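PDB 3CE2: putative peptidase from Chlamydophila abortus, which is thought to be a zinc-dependent oligopeptidase of the M3B family that degrades small bioactive peptides. Local coordinates for residues R235-S238 against Y239-T242. Numbering follows the deposited sequence.
Sequences RYHS and YRHT. With ZN (zinc ion), chain F.
A type I beta turn from His-237 to Arg-240 joins two consecutive helices, and the residues at its two ends meet in three ways: a backbone bond, a bond from the arginine side chain to the same carbonyl, and a stack of the two side chains. The carbonyl O of His-237 accepts the backbone N of Arg-240 at 3.1 Å and, from the opposite face of its carbonyl plane, NH1 of the same arginine at 2.9 Å. The NH1 bond is the straighter of the two, at 160°, and its acceptor lies almost in the guanidinium plane. Arg-240 can reach back in this way because CG sits between its backbone N and carbonyl carbon (chi1 66°), with the chain then extended to NE. His-237 carries CG anti to its own N, which brings its ring alongside, and guanidinium and imidazole lie flat on one another with planes 5° apart and centres separated by 3.9 Å. Over the rim of the other guanidinium face comes His-241, through CE1, which lies 3.6 Å above the plane. His-241 NE2 also binds a zinc ion at 2.6 Å, and three waters also bind the ion; this is a surface site, distinct from the HExxH zinc centre. One residue earlier, Tyr-236 O accepts Tyr-239 N at 2.9 Å, and Tyr-239 serves as N-cap residue of the next helix. The turn thus links helix 222-237 to helix 240-260, while Tyr-236, hydrogen-bonded through OH to Ser-189, ties the junction to helix 180-192, and His-237 rests on Leu-518 of a nearby loop.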
ATOM      1  N   ARG A 235      -1.119  25.476 -13.451  1.00 40.64           N
ATOM      2  CA  ARG A 235       0.201  24.908 -13.662  1.00 37.04           C
ATOM      3  C   ARG A 235       0.141  23.770 -14.677  1.00 42.71           C
ATOM      4  O   ARG A 235       0.916  23.744 -15.618  1.00 44.68           O
ATOM      5  CB  ARG A 235       0.847  24.426 -12.342  1.00 32.25           C
ATOM      6  CG  ARG A 235       2.352  24.136 -12.550  1.00 45.26           C
ATOM      7  CD  ARG A 235       3.204  24.048 -11.296  1.00 40.65           C
ATOM      8  NE  ARG A 235       3.269  22.673 -10.848  1.00 46.08           N
ATOM      9  CZ  ARG A 235       4.360  21.931 -10.904  1.00 46.07           C
ATOM     10  NH1 ARG A 235       5.487  22.432 -11.358  1.00 38.95           N
ATOM     11  NH2 ARG A 235       4.312  20.682 -10.495  1.00 54.03           N
ATOM     12  N   TYR A 236      -0.794  22.838 -14.505  1.00 40.23           N
ATOM     13  CA  TYR A 236      -0.841  21.681 -15.375  1.00 35.41           C
ATOM     14  C   TYR A 236      -1.495  21.988 -16.709  1.00 38.88           C
ATOM     15  O   TYR A 236      -1.087  21.501 -17.769  1.00 42.30           O
ATOM     16  CB  TYR A 236      -1.509  20.504 -14.658  1.00 36.13           C
ATOM     17  CG  TYR A 236      -0.580  19.937 -13.595  1.00 41.55           C
ATOM     18  CD1 TYR A 236       0.268  18.864 -13.883  1.00 38.51           C
ATOM     19  CD2 TYR A 236      -0.509  20.509 -12.327  1.00 31.91           C
ATOM     20  CE1 TYR A 236       1.133  18.374 -12.942  1.00 36.87           C
ATOM     21  CE2 TYR A 236       0.333  20.005 -11.376  1.00 39.15           C
ATOM     22  CZ  TYR A 236       1.168  18.953 -11.691  1.00 41.67           C
ATOM     23  OH  TYR A 236       2.028  18.464 -10.735  1.00 44.54           O
ATOM     24  N   HIS A 237      -2.520  22.809 -16.662  1.00 41.53           N
ATOM     25  CA  HIS A 237      -3.250  23.122 -17.861  1.00 37.66           C
ATOM     26  C   HIS A 237      -2.288  23.671 -18.905  1.00 38.50           C
ATOM     27  O   HIS A 237      -2.354  23.315 -20.083  1.00 41.61           O
ATOM     28  CB  HIS A 237      -4.347  24.122 -17.536  1.00 41.26           C
ATOM     29  CG  HIS A 237      -5.019  24.676 -18.743  1.00 47.32           C
ATOM     30  ND1 HIS A 237      -5.841  23.909 -19.547  1.00 45.71           N
ATOM     31  CD2 HIS A 237      -4.964  25.908 -19.308  1.00 43.08           C
ATOM     32  CE1 HIS A 237      -6.284  24.655 -20.544  1.00 46.22           C
ATOM     33  NE2 HIS A 237      -5.756  25.864 -20.429  1.00 52.59           N
ATOM     34  N   SER A 238      -1.359  24.516 -18.483  1.00 38.42           N
ATOM     35  CA  SER A 238      -0.442  25.081 -19.466  1.00 42.61           C
ATOM     36  C   SER A 238       0.558  24.082 -20.102  1.00 39.13           C
ATOM     37  O   SER A 238       1.160  24.381 -21.113  1.00 46.50           O
ATOM     38  CB  SER A 238       0.252  26.307 -18.899  1.00 42.57           C
ATOM     39  OG  SER A 238       0.800  26.011 -17.637  1.00 54.45           O
ATOM     40  N   TYR A 239       0.717  22.889 -19.548  1.00 38.81           N
ATOM     41  CA  TYR A 239       1.530  21.868 -20.227  1.00 39.86           C
ATOM     42  C   TYR A 239       0.677  20.640 -20.602  1.00 42.14           C
ATOM     43  O   TYR A 239       1.175  19.506 -20.733  1.00 39.13           O
ATOM     44  CB  TYR A 239       2.798  21.518 -19.413  1.00 41.55           C
ATOM     45  CG  TYR A 239       3.786  22.643 -19.454  1.00 43.15           C
ATOM     46  CD1 TYR A 239       4.685  22.764 -20.509  1.00 50.14           C
ATOM     47  CD2 TYR A 239       3.777  23.636 -18.491  1.00 45.78           C
ATOM     48  CE1 TYR A 239       5.571  23.843 -20.597  1.00 47.68           C
ATOM     49  CE2 TYR A 239       4.661  24.712 -18.567  1.00 45.89           C
ATOM     50  CZ  TYR A 239       5.551  24.812 -19.628  1.00 43.50           C
ATOM     51  OH  TYR A 239       6.432  25.873 -19.705  1.00 46.26           O
ATOM     52  N   ARG A 240      -0.613  20.898 -20.819  1.00 43.48           N
ATOM     53  CA  ARG A 240      -1.584  19.848 -21.074  1.00 38.04           C
ATOM     54  C   ARG A 240      -1.276  18.963 -22.291  1.00 40.13           C
ATOM     55  O   ARG A 240      -1.470  17.756 -22.225  1.00 41.13           O
ATOM     56  CB  ARG A 240      -3.002  20.428 -21.122  1.00 37.37           C
ATOM     57  CG  ARG A 240      -3.274  21.374 -22.282  1.00 41.81           C
ATOM     58  CD  ARG A 240      -4.647  22.063 -22.140  1.00 40.72           C
ATOM     59  NE  ARG A 240      -4.911  23.013 -23.227  1.00 48.70           N
ATOM     60  CZ  ARG A 240      -4.394  24.241 -23.295  1.00 48.96           C
ATOM     61  NH1 ARG A 240      -3.582  24.685 -22.339  1.00 36.03           N
ATOM     62  NH2 ARG A 240      -4.684  25.022 -24.328  1.00 46.65           N
ATOM     63  N   HIS A 241      -0.755  19.518 -23.380  1.00 42.25           N
ATOM     64  CA  HIS A 241      -0.447  18.682 -24.551  1.00 41.71           C
ATOM     65  C   HIS A 241       0.707  17.740 -24.280  1.00 45.04           C
ATOM     66  O   HIS A 241       0.703  16.579 -24.726  1.00 48.48           O
ATOM     67  CB  HIS A 241      -0.167  19.544 -25.769  1.00 44.43           C
ATOM     68  CG  HIS A 241      -1.267  20.506 -26.054  1.00 48.02           C
ATOM     69  ND1 HIS A 241      -1.224  21.828 -25.647  1.00 51.10           N
ATOM     70  CD2 HIS A 241      -2.481  20.319 -26.629  1.00 39.29           C
ATOM     71  CE1 HIS A 241      -2.357  22.420 -25.987  1.00 56.05           C
ATOM     72  NE2 HIS A 241      -3.135  21.527 -26.585  1.00 53.61           N
ATOM     73  N   THR A 242       1.672  18.229 -23.506  1.00 41.33           N
ATOM     74  CA  THR A 242       2.862  17.465 -23.196  1.00 35.73           C
ATOM     75  C   THR A 242       2.547  16.346 -22.202  1.00 41.69           C
ATOM     76  O   THR A 242       2.964  15.198 -22.351  1.00 43.89           O
ATOM     77  CB  THR A 242       3.932  18.398 -22.653  1.00 38.69           C
ATOM     78  OG1 THR A 242       4.366  19.247 -23.729  1.00 39.26           O
ATOM     79  CG2 THR A 242       5.128  17.599 -22.048  1.00 29.56           C
TER
HETATM   80 ZN    ZN F 705      -5.561  21.432 -27.490  0.50 69.68          ZN
HETATM   81  O   HOH W   1      -6.682  23.411 -26.910  0.50 29.09           O
HETATM   82  O   HOH W   2      -4.004  20.502 -29.043  0.50 26.59           O
HETATM   83  O   HOH W   3      -6.457  19.376 -26.927  0.50 36.38           O